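Local structure of type II restriction enzyme AgeI (Thalassobius gelatinovorus, 5DWA) at residues 17-21 against 58-62; 96-100 against 165-169. The protein recognises the double-stranded DNA sequence 5'-ACCGGT-3' and cuts it after the first A, leaving 5'-phosphate ends. All coordinates share one frame; numbering follows the deposited sequence. Where two conformers were deposited one is given.

Contact 1. Residues 17-21 against 58-62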
ATOM      1  N   LEU A  17     -12.968 -25.620   4.690  1.00 19.81           N
ATOM      2  CA  LEU A  17     -11.544 -25.777   4.454  1.00 20.06           C
ATOM      3  C   LEU A  17     -11.307 -27.179   3.905  1.00 21.11           C
ATOM      4  O   LEU A  17     -11.132 -28.141   4.664  1.00 21.77           O
ATOM      5  CB  LEU A  17     -10.753 -25.539   5.740  1.00 19.04           C
ATOM      6  CG  LEU A  17      -9.230 -25.610   5.638  1.00 21.19           C
ATOM      7  CD1 LEU A  17      -8.711 -24.472   4.762  1.00 21.39           C
ATOM      8  CD2 LEU A  17      -8.596 -25.576   7.025  1.00 22.42           C
ATOM      9  N   ASP A  18     -11.327 -27.281   2.578  1.00 21.51           N
ATOM     10  CA  ASP A  18     -11.240 -28.558   1.875  1.00 23.40           C
ATOM     11  C   ASP A  18      -9.912 -29.267   2.088  1.00 22.47           C
ATOM     12  O   ASP A  18      -8.859 -28.631   2.138  1.00 22.22           O
ATOM     13  CB  ASP A  18     -11.462 -28.346   0.376  1.00 26.98           C
ATOM     14  CG  ASP A  18     -12.763 -27.636   0.076  1.00 31.13           C
ATOM     15  OD1 ASP A  18     -13.798 -28.029   0.653  1.00 32.39           O
ATOM     16  OD2 ASP A  18     -12.750 -26.685  -0.732  1.00 33.73           O
ATOM     17  N   ASN A  19      -9.981 -30.593   2.201  1.00 22.88           N
ATOM     18  CA  ASN A  19      -8.808 -31.457   2.360  1.00 21.72           C
ATOM     19  C   ASN A  19      -7.947 -31.113   3.569  1.00 21.06           C
ATOM     20  O   ASN A  19      -6.722 -31.251   3.541  1.00 23.01           O
ATOM     21  CB  ASN A  19      -7.970 -31.439   1.082  1.00 23.33           C
ATOM     22  CG  ASN A  19      -8.682 -32.113  -0.073  1.00 25.96           C
ATOM     23  OD1 ASN A  19      -8.906 -33.326  -0.051  1.00 27.67           O
ATOM     24  ND2 ASN A  19      -9.069 -31.332  -1.070  1.00 26.13           N
ATOM     25  N   VAL A  20      -8.607 -30.663   4.630  1.00 20.37           N
ATOM     26  CA  VAL A  20      -7.985 -30.521   5.936  1.00 20.13           C
ATOM     27  C   VAL A  20      -8.916 -31.154   6.954  1.00 22.08           C
ATOM     28  O   VAL A  20     -10.074 -30.763   7.058  1.00 23.29           O
ATOM     29  CB  VAL A  20      -7.736 -29.050   6.318  1.00 19.43           C
ATOM     30  CG1 VAL A  20      -7.106 -28.958   7.705  1.00 19.47           C
ATOM     31  CG2 VAL A  20      -6.857 -28.371   5.281  1.00 19.07           C
ATOM     32  N   SER A  21      -8.418 -32.139   7.685  1.00 23.34           N
ATOM     33  CA  SER A  21      -9.218 -32.769   8.725  1.00 24.54           C
ATOM     34  C   SER A  21      -9.037 -32.020  10.036  1.00 24.28           C
ATOM     35  O   SER A  21      -8.079 -31.258  10.199  1.00 23.65           O
ATOM     36  CB  SER A  21      -8.828 -34.238   8.894  1.00 26.09           C
ATOM     37  OG  SER A  21      -7.527 -34.359   9.435  1.00 27.59           O
ATOM     38  N   CYS A  58      -0.927 -31.101   4.779  1.00 19.28           N
ATOM     39  CA  CYS A  58      -2.132 -31.068   3.963  1.00 19.24           C
ATOM     40  C   CYS A  58      -1.809 -30.738   2.512  1.00 19.81           C
ATOM     41  O   CYS A  58      -2.109 -29.641   2.032  1.00 18.84           O
ATOM     42  CB  CYS A  58      -3.125 -30.050   4.523  1.00 19.78           C
ATOM     43  SG  CYS A  58      -3.639 -30.421   6.220  1.00 20.88           S
ATOM     44  N   PRO A  59      -1.210 -31.695   1.796  1.00 20.55           N
ATOM     45  CA  PRO A  59      -0.741 -31.414   0.435  1.00 21.20           C
ATOM     46  C   PRO A  59      -1.855 -31.203  -0.590  1.00 21.08           C
ATOM     47  O   PRO A  59      -1.587 -30.646  -1.657  1.00 21.24           O
ATOM     48  CB  PRO A  59       0.082 -32.656   0.089  1.00 22.08           C
ATOM     49  CG  PRO A  59      -0.483 -33.742   0.948  1.00 20.97           C
ATOM     50  CD  PRO A  59      -0.933 -33.083   2.214  1.00 20.50           C
ATOM     51  N   ASP A  60      -3.075 -31.634  -0.285  1.00 22.31           N
ATOM     52  CA  ASP A  60      -4.176 -31.473  -1.225  1.00 22.96           C
ATOM     53  C   ASP A  60      -5.020 -30.248  -0.911  1.00 21.56           C
ATOM     54  O   ASP A  60      -5.935 -29.902  -1.661  1.00 23.00           O
ATOM     55  CB  ASP A  60      -5.053 -32.724  -1.235  1.00 25.75           C
ATOM     56  CG  ASP A  60      -4.324 -33.934  -1.776  1.00 30.96           C
ATOM     57  OD1 ASP A  60      -3.428 -33.754  -2.628  1.00 33.06           O
ATOM     58  OD2 ASP A  60      -4.644 -35.062  -1.349  1.00 33.28           O
ATOM     59  N   ALA A  61      -4.709 -29.593   0.201  1.00 18.79           N
ATOM     60  CA  ALA A  61      -5.441 -28.404   0.599  1.00 17.07           C
ATOM     61  C   ALA A  61      -4.994 -27.231  -0.255  1.00 16.94           C
ATOM     62  O   ALA A  61      -3.898 -27.251  -0.823  1.00 17.34           O
ATOM     63  CB  ALA A  61      -5.230 -28.110   2.070  1.00 16.45           C
ATOM     64  N   ASN A  62      -5.845 -26.222  -0.351  1.00 16.66           N
ATOM     65  CA  ASN A  62      -5.497 -24.991  -1.037  1.00 16.47           C
ATOM     66  C   ASN A  62      -4.472 -24.231  -0.192  1.00 15.83           C
ATOM     67  O   ASN A  62      -4.774 -23.792   0.917  1.00 15.45           O
ATOM     68  CB  ASN A  62      -6.760 -24.155  -1.290  1.00 15.95           C
ATOM     69  CG  ASN A  62      -6.494 -22.914  -2.120  1.00 16.58           C
ATOM     70  OD1 ASN A  62      -5.359 -22.437  -2.206  1.00 15.97           O
ATOM     71  ND2 ASN A  62      -7.544 -22.383  -2.743  1.00 16.16           N
TER
HETATM   72  O   HOH W   1      -8.067 -26.088   1.277  1.00 24.19           O
HETATM   73  O   HOH W   2      -4.456 -32.353   2.158  1.00 20.58           O
HETATM   74  O   HOH W   3      -8.407 -28.541  -1.622  1.00 25.69           O

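Contact 2. Residues 96-100 against 165-169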
ATOM      1  N   PHE A  96       6.327 -15.071   3.607  1.00 11.84           N
ATOM      2  CA  PHE A  96       6.117 -15.754   2.335  1.00 11.76           C
ATOM      3  C   PHE A  96       7.448 -15.875   1.568  1.00 11.65           C
ATOM      4  O   PHE A  96       7.723 -16.901   0.937  1.00 12.06           O
ATOM      5  CB  PHE A  96       5.043 -15.027   1.516  1.00 12.45           C
ATOM      6  CG  PHE A  96       4.729 -15.685   0.202  1.00 12.09           C
ATOM      7  CD1 PHE A  96       4.547 -17.053   0.106  1.00 13.19           C
ATOM      8  CD2 PHE A  96       4.599 -14.915  -0.941  1.00 12.84           C
ATOM      9  CE1 PHE A  96       4.248 -17.643  -1.117  1.00 13.32           C
ATOM     10  CE2 PHE A  96       4.307 -15.494  -2.169  1.00 12.85           C
ATOM     11  CZ  PHE A  96       4.132 -16.860  -2.258  1.00 13.72           C
ATOM     12  N   GLU A  97       8.279 -14.837   1.634  1.00 11.28           N
ATOM     13  CA  GLU A  97       9.645 -14.930   1.100  1.00 11.89           C
ATOM     14  C   GLU A  97      10.416 -16.094   1.736  1.00 12.63           C
ATOM     15  O   GLU A  97      11.047 -16.887   1.031  1.00 12.77           O
ATOM     16  CB  GLU A  97      10.411 -13.639   1.334  1.00 12.41           C
ATOM     17  CG  GLU A  97       9.746 -12.413   0.726  1.00 14.57           C
ATOM     18  CD  GLU A  97      10.530 -11.167   1.067  1.00 18.88           C
ATOM     19  OE1 GLU A  97      11.648 -11.017   0.541  1.00 20.00           O
ATOM     20  OE2 GLU A  97      10.053 -10.363   1.890  1.00 22.25           O
ATOM     21  N   VAL A  98      10.383 -16.177   3.066  1.00 12.45           N
ATOM     22  CA  VAL A  98      11.032 -17.282   3.783  1.00 12.27           C
ATOM     23  C   VAL A  98      10.543 -18.626   3.263  1.00 12.58           C
ATOM     24  O   VAL A  98      11.332 -19.526   3.002  1.00 13.75           O
ATOM     25  CB  VAL A  98      10.777 -17.204   5.306  1.00 13.02           C
ATOM     26  CG1 VAL A  98      11.201 -18.510   6.001  1.00 13.86           C
ATOM     27  CG2 VAL A  98      11.520 -16.031   5.906  1.00 13.66           C
ATOM     28  N   ALA A  99       9.233 -18.758   3.114  1.00 12.05           N
ATOM     29  CA  ALA A  99       8.638 -20.012   2.672  1.00 12.82           C
ATOM     30  C   ALA A  99       9.036 -20.366   1.233  1.00 12.20           C
ATOM     31  O   ALA A  99       9.311 -21.528   0.945  1.00 12.42           O
ATOM     32  CB  ALA A  99       7.122 -19.948   2.802  1.00 13.35           C
ATOM     33  N   LEU A 100       9.072 -19.380   0.336  1.00 12.03           N
ATOM     34  CA  LEU A 100       9.475 -19.632  -1.048  1.00 13.18           C
ATOM     35  C   LEU A 100      10.899 -20.187  -1.115  1.00 12.56           C
ATOM     36  O   LEU A 100      11.166 -21.154  -1.832  1.00 12.98           O
ATOM     37  CB  LEU A 100       9.382 -18.358  -1.891  1.00 14.15           C
ATOM     38  CG  LEU A 100       7.979 -17.951  -2.316  1.00 13.91           C
ATOM     39  CD1 LEU A 100       8.039 -16.552  -2.929  1.00 15.36           C
ATOM     40  CD2 LEU A 100       7.416 -18.955  -3.310  1.00 13.87           C
ATOM     41  N   ILE A 165      12.163 -12.326  -7.898  0.73 10.64           N
ATOM     42  CA  ILE A 165      10.761 -12.636  -7.613  0.73 10.52           C
ATOM     43  C   ILE A 165      10.089 -11.483  -6.864  0.73 12.04           C
ATOM     44  O   ILE A 165      10.637 -10.983  -5.880  0.73 12.53           O
ATOM     45  CB  ILE A 165      10.631 -13.926  -6.775  0.73 10.05           C
ATOM     46  CG1 ILE A 165      11.334 -15.094  -7.477  0.73 11.13           C
ATOM     47  CG2 ILE A 165       9.164 -14.252  -6.519  0.73 11.79           C
ATOM     48  CD1 ILE A 165      11.288 -16.385  -6.685  0.73 12.06           C
ATOM     49  N   HIS A 166       8.924 -11.048  -7.359  1.00 12.06           N
ATOM     50  CA  HIS A 166       8.023 -10.174  -6.639  1.00 11.62           C
ATOM     51  C   HIS A 166       7.063 -11.074  -5.904  1.00 12.64           C
ATOM     52  O   HIS A 166       6.217 -11.713  -6.533  1.00 13.77           O
ATOM     53  CB  HIS A 166       7.305  -9.261  -7.623  1.00 12.92           C
ATOM     54  CG  HIS A 166       8.250  -8.533  -8.513  1.00 12.95           C
ATOM     55  ND1 HIS A 166       8.730  -7.278  -8.211  1.00 14.97           N
ATOM     56  CD2 HIS A 166       8.864  -8.907  -9.663  1.00 13.24           C
ATOM     57  CE1 HIS A 166       9.582  -6.901  -9.148  1.00 13.87           C
ATOM     58  NE2 HIS A 166       9.691  -7.877 -10.033  1.00 12.53           N
ATOM     59  N   ALA A 167       7.229 -11.162  -4.586  1.00 13.51           N
ATOM     60  CA  ALA A 167       6.472 -12.097  -3.769  1.00 14.15           C
ATOM     61  C   ALA A 167       5.376 -11.337  -3.051  1.00 16.35           C
ATOM     62  O   ALA A 167       5.650 -10.357  -2.363  1.00 19.13           O
ATOM     63  CB  ALA A 167       7.379 -12.801  -2.770  1.00 14.10           C
ATOM     64  N   LYS A 168       4.132 -11.751  -3.253  1.00 15.95           N
ATOM     65  CA  LYS A 168       3.015 -11.066  -2.616  1.00 15.51           C
ATOM     66  C   LYS A 168       2.022 -12.085  -2.118  1.00 14.65           C
ATOM     67  O   LYS A 168       1.554 -12.917  -2.884  1.00 15.34           O
ATOM     68  CB  LYS A 168       2.303 -10.107  -3.580  1.00 17.08           C
ATOM     69  CG  LYS A 168       3.220  -9.275  -4.452  1.00 17.92           C
ATOM     70  CD  LYS A 168       2.483  -8.095  -5.040  1.00 20.01           C
ATOM     71  CE  LYS A 168       2.344  -6.967  -4.026  1.00 19.96           C
ATOM     72  NZ  LYS A 168       3.657  -6.324  -3.723  1.00 20.56           N
ATOM     73  N   VAL A 169       1.696 -12.026  -0.839  1.00 13.43           N
ATOM     74  CA  VAL A 169       0.605 -12.853  -0.341  1.00 13.58           C
ATOM     75  C   VAL A 169      -0.691 -12.494  -1.065  1.00 12.48           C
ATOM     76  O   VAL A 169      -1.422 -13.370  -1.525  1.00 13.85           O
ATOM     77  CB  VAL A 169       0.414 -12.681   1.161  1.00 13.95           C
ATOM     78  CG1 VAL A 169      -0.925 -13.289   1.612  1.00 14.12           C
ATOM     79  CG2 VAL A 169       1.592 -13.287   1.916  1.00 15.72           C
TER

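Contact 1. Residues 17-21 against 58-62
V20 reaches the other loop with both of its methyls. CG2 packs 3.6 Å from CB of A61 and 3.9 Å from SG of C58, while CG1 touches the same sulfur a little further off. With CG1 anti to the backbone N (chi1 179°), CG2 is left beside that N, facing A61. The A61 methyl sits in the fork between this branch and the carbonyl O of D18, and CB of C58 lies against the carbonyl O of N19. At the outer side, N19 lays its CB and amide carbon against CB and the carbonyl O of D60; the amide plane stands 76° from the D60 carboxylate. Two beta turns are thus set against each other: a type II turn from L17 to V20, leaving strand 11-16, and a type I turn from C58 to A61, closed by the backbone hydrogen bond from A61 N to C58 O and joining helices 43-57 and 63-78. Three waters bridge the two loops. One donates to O of D18 and accepts from N of N62, each at 2.8 Å; a second links O of N19 to N of D60; a third accepts from ND2 of N19 at 2.9 Å and donates to O of D60. Further out, both loops run straight into helices, with S21 and N62 as their N-caps. N62 OD1 takes the backbone N of S64 and also that of L242, tying this turn to a distant part of the chain. Beneath, L66 of helix 63-78 packs on V20 and A61, and I28 of helix 22-36 on C58.

Contact 2. Residues 96-100 against 165-169
The ring of F96 and the methyl of A167 meet where helix 84-109 lies over strand 159-168, with CD2 of F96 3.9 Å from CB of A167. CG of F96 is anti to the backbone N (chi1 -178°), which swings the ring off the helix to the strand; its CE2 corner then comes 3.8 Å from the carbonyl O of K168, and the backbone N of K168 lies at the ring edge, in plane. Over one face of the ring hangs CD1 of L100, offset toward the rim. L100 takes the other course, CG beside its own N and chi2 extended at 170°, so that CD1 is pushed out to 3.8 Å from CB of A167. Just past the end of the strand, CG2 of V169 packs 3.9 Å from CB of F96. Were F96 cut back to an alanine, a gap would probably open beside A167 and CD1 of L100 would be likely to turn more freely. This is helix-on-sheet packing in the core of a PD-(D/E)XK nuclease: the axes of segments 96-100 and 165-168 approach to 8.9 Å, their directions 124° apart, and F96 and L100, one turn apart, both bear on the methyl of A167. Alternation along the strand sends H166 and K168 to the far side of the sheet, where D178 receives both, as a salt bridge to NZ of K168 and a hydrogen bond between its OD1 and ND1 of H166. The buried backbone N of V169 has no partner in the model, and V169 itself packs on a DNA phosphate.

Overall arrangement
Contact 1 closes before contact 2 opens, so the two follow in series along the chain, their centres 21 Å apart and their nearest atoms about 10 Å apart, without touching. The centre of contact 2 lies about 4 Å from the centre of the chain, between helix 84-109 and the mixed sheet of the nuclease core; that of contact 1, which joins two loops at the ends of helices, lies about 18 Å from it. Their relation to the substrate differs: the nearest atom of contact 2 is about 4 Å from the bound DNA, that of contact 1 about 13 Å. Helix 43-57, which leads into C58, also packs against helix 84-109 through Q49 and F51, linking the two regions.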